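Local structure of citrate synthase (6ABX) at residues A[132-137]-A[318-323]; A[138-143]-A[152-157]; A[287-292]-A[306-311]. The protein probably catalyses the condensation of acetyl-CoA with oxaloacetate, and the hydrolysis that gives citrate and CoA, in the tricarboxylic acid cycle. All blocks are in the same frame, centred on the assembly; numbering follows the deposited sequence.

Overall arrangement
Interaction 3 is a buried contact, interaction 1 is partly buried, and interaction 2 lies at the surface. Interactions 1 and 2 both adjoin the end of helix 112-134, their centres about 12 Å apart. R132 links them by probable hydrogen bonds to E138 O and I156 O, and the F319 ring packs on I156. Interactions 1 and 3 flank the two ends of helix 310-316. Interaction 3 touches neither of the others; its nearest atoms are about 6 Å from interaction 1. The chemistry follows the setting. Interaction 1 is a salt-bridge network with two bridging waters. Interaction 2 is apolar packing with two water bridges. Interaction 3 is aromatic packing with one hydroxyl-amide hydrogen bond, beside the acetyl-CoA site.

Interaction 1: residues A[132-137]-A[318-323]; sequences RTRRNQ and GFDPDL
L323 CD2 lies over one face of the R134 guanidinium, 4.0 Å above its plane and to one side of its centre. The edge of the same group takes the carboxylates of D320 and D322. The R135 guanidinium receives G318 O at its edge, with two waters also in its plane. Together R134, R135, D320 and D322 form a salt-bridge network. It ties the end of helix 112-134, closed by a Schellman motif with N136 as C-prime residue, to the loop between helices 310-316 and 324-343.

R134 faces D322 with both terminal nitrogens, one to each oxygen, the flat groups nearly coplanar. R134 NH1 meets the syn lone pair of D322 OD1 at 2.7 Å and 172°, and R134 NH2 reaches D322 OD2 at 2.7 Å. R134 NE is held by A86 O, which helps fix the rotation of the group. R134 NH1 has a second, longer bond, 3.3 Å to the anti lone pair of D320 OD2. D320 OD1 takes a weak bond from R135 NH2. G318 itself ends helix 310-316 in a Schellman motif. G318 O accepts R135 NH1 at 2.9 Å, nearly in line with C=O, and R135 NH2 at 3.1 Å, from above the carbonyl plane.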
# COMPACT_ATOMS: atom_id res chain seq x y z
N ARG A 132 3.84 -23.04 12.43
CA ARG A 132 4.68 -24.19 12.80
C ARG A 132 5.84 -23.66 13.66
O ARG A 132 6.08 -24.21 14.74
CB ARG A 132 5.27 -24.88 11.57
CG ARG A 132 4.25 -25.55 10.67
CD ARG A 132 3.67 -26.83 11.22
NE ARG A 132 4.55 -28.00 11.25
CZ ARG A 132 4.23 -29.18 11.76
NH1 ARG A 132 2.99 -29.47 12.17
NH2 ARG A 132 5.14 -30.13 11.78
N THR A 133 6.44 -22.55 13.23
CA THR A 133 7.64 -22.01 13.93
C THR A 133 7.26 -21.60 15.36
O THR A 133 7.99 -21.86 16.33
CB THR A 133 8.27 -20.87 13.13
OG1 THR A 133 8.70 -21.34 11.85
CG2 THR A 133 9.44 -20.27 13.87
N ARG A 134 6.10 -20.97 15.52
CA ARG A 134 5.67 -20.50 16.82
C ARG A 134 5.52 -21.68 17.79
O ARG A 134 5.70 -21.51 19.01
CB ARG A 134 4.36 -19.73 16.75
CG ARG A 134 4.57 -18.35 16.18
CD ARG A 134 3.21 -17.79 16.05
NE ARG A 134 3.17 -16.40 15.85
CZ ARG A 134 2.02 -15.73 15.97
NH1 ARG A 134 0.88 -16.40 16.08
NH2 ARG A 134 2.04 -14.42 15.96
N ARG A 135 5.08 -22.82 17.26
CA ARG A 135 4.86 -24.05 18.05
C ARG A 135 6.10 -24.93 18.15
O ARG A 135 5.99 -26.12 18.52
CB ARG A 135 3.72 -24.82 17.40
CG ARG A 135 2.39 -24.09 17.58
CD ARG A 135 1.22 -24.72 16.87
NE ARG A 135 -0.03 -24.03 17.22
CZ ARG A 135 -1.18 -24.16 16.55
NH1 ARG A 135 -1.23 -24.88 15.43
NH2 ARG A 135 -2.24 -23.44 16.94
N ASN A 136 7.27 -24.41 17.72
CA ASN A 136 8.51 -25.20 17.70
C ASN A 136 8.39 -26.48 16.87
O ASN A 136 8.94 -27.54 17.24
CB ASN A 136 8.95 -25.59 19.13
CG ASN A 136 9.28 -24.40 20.01
OD1 ASN A 136 9.64 -23.34 19.51
ND2 ASN A 136 9.17 -24.55 21.33
N GLN A 137 7.66 -26.40 15.75
CA GLN A 137 7.45 -27.49 14.82
C GLN A 137 8.16 -27.19 13.51
O GLN A 137 8.42 -26.03 13.19
CB GLN A 137 5.96 -27.68 14.53
CG GLN A 137 5.14 -28.05 15.76
CD GLN A 137 3.66 -27.93 15.49
OE1 GLN A 137 3.21 -27.05 14.76
NE2 GLN A 137 2.93 -28.84 16.05
N GLY A 318 -7.26 -25.06 13.86
CA GLY A 318 -5.93 -25.15 14.38
C GLY A 318 -5.06 -23.96 14.14
O GLY A 318 -3.83 -24.03 14.37
N PHE A 319 -5.61 -22.81 13.67
CA PHE A 319 -4.82 -21.60 13.56
C PHE A 319 -4.87 -20.75 14.83
O PHE A 319 -5.96 -20.59 15.37
CB PHE A 319 -5.39 -20.77 12.40
CG PHE A 319 -5.27 -21.43 11.05
CD1 PHE A 319 -4.09 -21.31 10.34
CD2 PHE A 319 -6.31 -22.14 10.49
CE1 PHE A 319 -3.96 -21.88 9.09
CE2 PHE A 319 -6.20 -22.70 9.22
CZ PHE A 319 -5.02 -22.57 8.54
N ASP A 320 -3.74 -20.16 15.26
CA ASP A 320 -3.68 -19.17 16.33
C ASP A 320 -4.55 -18.00 15.91
O ASP A 320 -4.52 -17.57 14.75
CB ASP A 320 -2.27 -18.61 16.66
CG ASP A 320 -1.32 -19.56 17.35
OD1 ASP A 320 -1.82 -20.55 17.93
OD2 ASP A 320 -0.07 -19.33 17.25
N PRO A 321 -5.34 -17.45 16.84
CA PRO A 321 -6.13 -16.26 16.56
C PRO A 321 -5.41 -15.09 15.90
O PRO A 321 -5.99 -14.45 15.01
CB PRO A 321 -6.61 -15.84 17.96
CG PRO A 321 -6.75 -17.15 18.67
CD PRO A 321 -5.54 -17.93 18.21
N ASP A 322 -4.15 -14.83 16.24
CA ASP A 322 -3.64 -13.62 15.69
C ASP A 322 -3.14 -13.86 14.25
O ASP A 322 -2.72 -12.90 13.61
CB ASP A 322 -2.57 -13.00 16.57
CG ASP A 322 -1.30 -13.79 16.51
OD1 ASP A 322 -1.40 -14.96 16.13
OD2 ASP A 322 -0.24 -13.22 16.89
N LEU A 323 -3.19 -15.10 13.75
CA LEU A 323 -2.95 -15.32 12.29
C LEU A 323 -4.20 -15.02 11.48
O LEU A 323 -4.13 -15.02 10.20
CB LEU A 323 -2.48 -16.76 12.09
CG LEU A 323 -1.09 -17.04 12.64
CD1 LEU A 323 -0.63 -18.42 12.24
CD2 LEU A 323 -0.09 -16.01 12.13
O HOH W 1 -5.43 -22.95 17.19
O HOH W 2 -0.12 -22.18 19.54

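Interaction 2: residues A[138-143]-A[152-157]; sequences EFVEPD and FLYMIR
V140 sets its CG1 over one face of the Y154 ring, 3.3 Å from Y154 CE2, a tight fit. The two side chains meet obliquely. V140 CG1 stands opposite its own backbone N (chi1 177°), which turns it onto the ring. E141 O comes to the same ring at its edge, 3.5 Å from Y154 CE2. A water in the ring plane bridges E141 O and Y154 OH. D143 CB also touches the ring, while the D143 carboxylate turns to S145 and R160.

M155 packs beside this group. Its CG lies 3.5 Å from V140 O. The chain then bends at chi3 (-58°), with SD against P142, 3.8 Å from P142 CA and 3.9 Å from P142 CB. A second water accepts from V140 N and donates to M155 O, so the backbones are also joined through solvent. A leucine in place of Y154 would probably leave V140 CG1 without its flat support and the bridging water without its hydroxyl partner.

The contact is plain packing of a connection between consecutive helices. The loop after helix 112-134 doubles back along helix 148-157, in the mainly helical fold of citrate synthase.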
# COMPACT_ATOMS: atom_id res chain seq x y z
N GLU A 138 8.52 -28.24 12.81
CA GLU A 138 9.24 -28.15 11.59
C GLU A 138 8.32 -27.73 10.44
O GLU A 138 7.12 -28.14 10.36
CB GLU A 138 9.89 -29.49 11.24
CG GLU A 138 10.93 -29.40 10.16
CD GLU A 138 11.66 -30.70 9.90
OE1 GLU A 138 11.19 -31.75 10.38
OE2 GLU A 138 12.66 -30.64 9.18
N PHE A 139 8.90 -26.94 9.55
CA PHE A 139 8.26 -26.57 8.30
C PHE A 139 7.74 -27.84 7.63
O PHE A 139 8.48 -28.84 7.45
CB PHE A 139 9.32 -25.81 7.51
CG PHE A 139 8.92 -25.23 6.18
CD1 PHE A 139 7.60 -24.97 5.86
CD2 PHE A 139 9.94 -24.77 5.33
CE1 PHE A 139 7.29 -24.39 4.63
CE2 PHE A 139 9.63 -24.14 4.14
CZ PHE A 139 8.30 -23.99 3.78
N VAL A 140 6.46 -27.83 7.25
CA VAL A 140 5.86 -28.82 6.42
C VAL A 140 5.74 -28.24 5.01
O VAL A 140 4.98 -27.33 4.76
CB VAL A 140 4.49 -29.29 6.93
CG1 VAL A 140 3.83 -30.28 5.99
CG2 VAL A 140 4.58 -29.82 8.36
N GLU A 141 6.51 -28.80 4.08
CA GLU A 141 6.53 -28.20 2.74
C GLU A 141 5.21 -28.52 2.07
O GLU A 141 4.58 -29.56 2.27
CB GLU A 141 7.71 -28.72 1.92
CG GLU A 141 9.02 -28.09 2.34
CD GLU A 141 10.24 -28.58 1.55
OE1 GLU A 141 10.17 -28.56 0.31
OE2 GLU A 141 11.23 -28.96 2.19
N PRO A 142 4.78 -27.65 1.13
CA PRO A 142 3.55 -27.93 0.40
C PRO A 142 3.61 -29.22 -0.39
O PRO A 142 4.68 -29.59 -0.92
CB PRO A 142 3.37 -26.76 -0.60
CG PRO A 142 4.58 -25.89 -0.43
CD PRO A 142 5.40 -26.40 0.74
N ASP A 143 2.45 -29.86 -0.47
CA ASP A 143 2.27 -31.11 -1.20
C ASP A 143 1.42 -30.83 -2.42
O ASP A 143 0.22 -30.58 -2.33
CB ASP A 143 1.68 -32.20 -0.32
CG ASP A 143 1.44 -33.53 -1.01
OD1 ASP A 143 1.56 -33.59 -2.28
OD2 ASP A 143 1.22 -34.52 -0.30
N PHE A 152 -3.44 -26.64 2.85
CA PHE A 152 -3.27 -25.62 3.86
C PHE A 152 -3.34 -26.27 5.26
O PHE A 152 -2.47 -26.04 6.13
CB PHE A 152 -4.35 -24.54 3.70
CG PHE A 152 -4.04 -23.19 4.30
CD1 PHE A 152 -3.01 -22.98 5.19
CD2 PHE A 152 -4.81 -22.09 3.94
CE1 PHE A 152 -2.74 -21.73 5.71
CE2 PHE A 152 -4.55 -20.85 4.50
CZ PHE A 152 -3.48 -20.66 5.33
N LEU A 153 -4.30 -27.15 5.45
CA LEU A 153 -4.43 -27.86 6.73
C LEU A 153 -3.28 -28.84 6.95
O LEU A 153 -2.77 -28.97 8.04
CB LEU A 153 -5.78 -28.57 6.82
CG LEU A 153 -6.99 -27.64 6.92
CD1 LEU A 153 -8.27 -28.44 6.88
CD2 LEU A 153 -6.92 -26.78 8.16
N TYR A 154 -2.83 -29.48 5.88
CA TYR A 154 -1.68 -30.40 5.93
C TYR A 154 -0.42 -29.66 6.40
O TYR A 154 0.31 -30.12 7.26
CB TYR A 154 -1.46 -31.03 4.55
CG TYR A 154 -0.12 -31.70 4.39
CD1 TYR A 154 0.16 -32.87 5.07
CD2 TYR A 154 0.88 -31.13 3.64
CE1 TYR A 154 1.42 -33.45 4.98
CE2 TYR A 154 2.13 -31.71 3.51
CZ TYR A 154 2.39 -32.90 4.17
OH TYR A 154 3.63 -33.49 4.09
N MET A 155 -0.20 -28.44 5.92
CA MET A 155 0.98 -27.70 6.26
C MET A 155 0.95 -27.23 7.73
O MET A 155 1.99 -26.92 8.28
CB MET A 155 1.19 -26.51 5.33
CG MET A 155 1.57 -26.93 3.89
SD MET A 155 2.05 -25.53 2.87
CE MET A 155 0.54 -24.55 3.02
N ILE A 156 -0.24 -27.01 8.30
CA ILE A 156 -0.37 -26.66 9.73
C ILE A 156 -0.20 -27.88 10.63
O ILE A 156 0.40 -27.80 11.73
CB ILE A 156 -1.75 -26.00 9.96
CG1 ILE A 156 -1.92 -24.73 9.14
CG2 ILE A 156 -1.99 -25.73 11.43
CD1 ILE A 156 -1.11 -23.63 9.71
N ARG A 157 -0.90 -28.97 10.27
CA ARG A 157 -1.01 -30.14 11.15
C ARG A 157 0.13 -31.11 10.93
O ARG A 157 0.49 -31.86 11.85
CB ARG A 157 -2.37 -30.81 10.93
CG ARG A 157 -3.52 -30.07 11.61
CD ARG A 157 -4.55 -29.57 10.66
NE ARG A 157 -5.84 -29.30 11.29
CZ ARG A 157 -6.94 -29.87 10.91
NH1 ARG A 157 -6.90 -31.02 10.24
NH2 ARG A 157 -8.08 -29.26 11.16
O HOH W 3 4.49 -25.77 7.34
O HOH W 4 5.51 -31.96 2.83

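Interaction 3: residues A[287-292]-A[306-311]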
# COMPACT_ATOMS: atom_id res chain seq x y z
N ASN A 287 -23.45 -18.73 19.83
CA ASN A 287 -24.83 -18.82 19.44
C ASN A 287 -25.72 -18.04 20.42
O ASN A 287 -26.63 -17.30 19.97
CB ASN A 287 -25.25 -20.29 19.28
CG ASN A 287 -24.70 -20.85 17.98
OD1 ASN A 287 -24.29 -20.11 17.06
ND2 ASN A 287 -24.69 -22.17 17.88
N ARG A 288 -25.44 -18.17 21.71
CA ARG A 288 -26.17 -17.40 22.73
C ARG A 288 -25.93 -15.90 22.59
O ARG A 288 -26.89 -15.12 22.68
CB ARG A 288 -25.86 -17.88 24.14
CG ARG A 288 -26.46 -19.23 24.48
CD ARG A 288 -25.67 -19.92 25.57
NE ARG A 288 -26.46 -20.72 26.50
CZ ARG A 288 -26.80 -20.29 27.72
NH1 ARG A 288 -26.89 -18.99 27.99
NH2 ARG A 288 -27.02 -21.17 28.68
N VAL A 289 -24.68 -15.47 22.36
CA VAL A 289 -24.40 -14.09 22.15
C VAL A 289 -25.17 -13.57 20.93
O VAL A 289 -25.76 -12.47 20.93
CB VAL A 289 -22.90 -13.81 21.97
CG1 VAL A 289 -22.65 -12.39 21.52
CG2 VAL A 289 -22.12 -14.12 23.23
N GLU A 290 -25.17 -14.40 19.86
CA GLU A 290 -25.86 -14.00 18.64
C GLU A 290 -27.36 -13.76 18.92
O GLU A 290 -27.90 -12.73 18.51
CB GLU A 290 -25.66 -15.08 17.56
CG GLU A 290 -26.07 -14.61 16.18
CD GLU A 290 -26.65 -15.72 15.32
OE1 GLU A 290 -26.84 -15.51 14.09
OE2 GLU A 290 -26.98 -16.76 15.89
N GLU A 291 -27.98 -14.66 19.67
CA GLU A 291 -29.43 -14.61 20.01
C GLU A 291 -29.77 -13.30 20.74
O GLU A 291 -30.70 -12.59 20.36
CB GLU A 291 -29.87 -15.79 20.86
CG GLU A 291 -29.80 -17.13 20.16
CD GLU A 291 -30.16 -18.36 21.01
OE1 GLU A 291 -29.99 -18.32 22.27
OE2 GLU A 291 -30.60 -19.37 20.41
N ILE A 292 -28.97 -12.95 21.75
CA ILE A 292 -29.20 -11.73 22.58
C ILE A 292 -28.95 -10.49 21.75
O ILE A 292 -29.70 -9.50 21.78
CB ILE A 292 -28.31 -11.75 23.84
CG1 ILE A 292 -28.63 -12.95 24.73
CG2 ILE A 292 -28.42 -10.44 24.61
CD1 ILE A 292 -27.50 -13.30 25.69
N VAL A 306 -19.48 -11.12 9.21
CA VAL A 306 -18.69 -12.33 8.92
C VAL A 306 -17.71 -12.64 10.07
O VAL A 306 -17.49 -13.81 10.40
CB VAL A 306 -17.96 -12.14 7.57
CG1 VAL A 306 -17.06 -10.91 7.54
CG2 VAL A 306 -17.26 -13.40 7.13
N ASP A 307 -17.11 -11.61 10.67
CA ASP A 307 -16.13 -11.87 11.70
C ASP A 307 -16.74 -12.23 13.06
O ASP A 307 -15.97 -12.46 13.99
CB ASP A 307 -15.13 -10.74 11.94
CG ASP A 307 -15.70 -9.35 12.13
OD1 ASP A 307 -16.90 -9.24 12.39
OD2 ASP A 307 -14.90 -8.37 11.98
N PHE A 308 -18.07 -12.39 13.18
CA PHE A 308 -18.60 -12.99 14.37
C PHE A 308 -18.17 -14.46 14.49
O PHE A 308 -17.85 -14.94 15.60
CB PHE A 308 -20.12 -12.86 14.36
CG PHE A 308 -20.76 -13.25 15.66
CD1 PHE A 308 -20.74 -12.37 16.73
CD2 PHE A 308 -21.31 -14.51 15.84
CE1 PHE A 308 -21.37 -12.70 17.92
CE2 PHE A 308 -21.90 -14.86 17.05
CZ PHE A 308 -21.88 -13.96 18.10
N TYR A 309 -18.21 -15.18 13.36
CA TYR A 309 -17.96 -16.64 13.34
C TYR A 309 -16.58 -16.97 12.73
O TYR A 309 -16.08 -18.04 13.01
CB TYR A 309 -19.05 -17.36 12.53
CG TYR A 309 -20.34 -17.53 13.31
CD1 TYR A 309 -20.36 -18.30 14.46
CD2 TYR A 309 -21.49 -16.88 12.93
CE1 TYR A 309 -21.53 -18.46 15.20
CE2 TYR A 309 -22.64 -16.97 13.72
CZ TYR A 309 -22.66 -17.77 14.84
OH TYR A 309 -23.81 -17.84 15.60
N SER A 310 -16.00 -16.10 11.89
CA SER A 310 -14.81 -16.52 11.10
C SER A 310 -13.65 -16.88 12.02
O SER A 310 -13.01 -17.94 11.84
CB SER A 310 -14.41 -15.50 10.11
OG SER A 310 -14.03 -14.29 10.75
N GLY A 311 -13.35 -16.02 13.00
CA GLY A 311 -12.22 -16.32 13.88
C GLY A 311 -12.37 -17.65 14.61
O GLY A 311 -11.43 -18.44 14.70
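Y309 reaches across to N287 and E290 with its hydroxyl. Its CB starts the side chain toward helix 277-297, and CG is anti to the carbonyl carbon (chi1 -78°), which extends the ring in that direction. One face of the ring is covered from within the same segment: F308 CD2 sits 3.5 Å above the ring plane, over its centre. K267 of helix 261-270 and A286 of helix 277-297 also touch the side chain. At the ring edge CE1 and CZ come near N287 OD1. At the tip, Y309 OH donates to N287 OD1 at 2.7 Å. The C=O...O angle is 160°, so the donor lies close to the line of the carbonyl bond, and the amide is tilted 63° from the ring. E290 OE2 is 3.4 Å from Y309 OH, with its carboxylate nearly perpendicular to the ring. The main partner of E290 OE2 is K267, in a salt bridge. That lysine probably balances the glutamate charge in this buried place.

Both segments probably belong to the small domain of the citrate synthase fold, next to the acetyl-CoA site. D307, predicted to be an active-site residue, directly precedes F308. Its carboxylate oxygens are held by N218 and N305. F308 points into the packing with helix 277-297. V289 CG1 meets the edge of its ring, 3.8 Å from F308 CE1. E290 CB lies 3.8 Å from F308 CE2, and E290 N is 3.8 Å from F308 CZ. F225 meets this phenylalanine ring edge-to-face. F251, which binds acetyl-CoA, lies about 4 Å away between side chains, its ring steeply inclined to that of F308. L248, another acetyl-CoA residue, is beside V289.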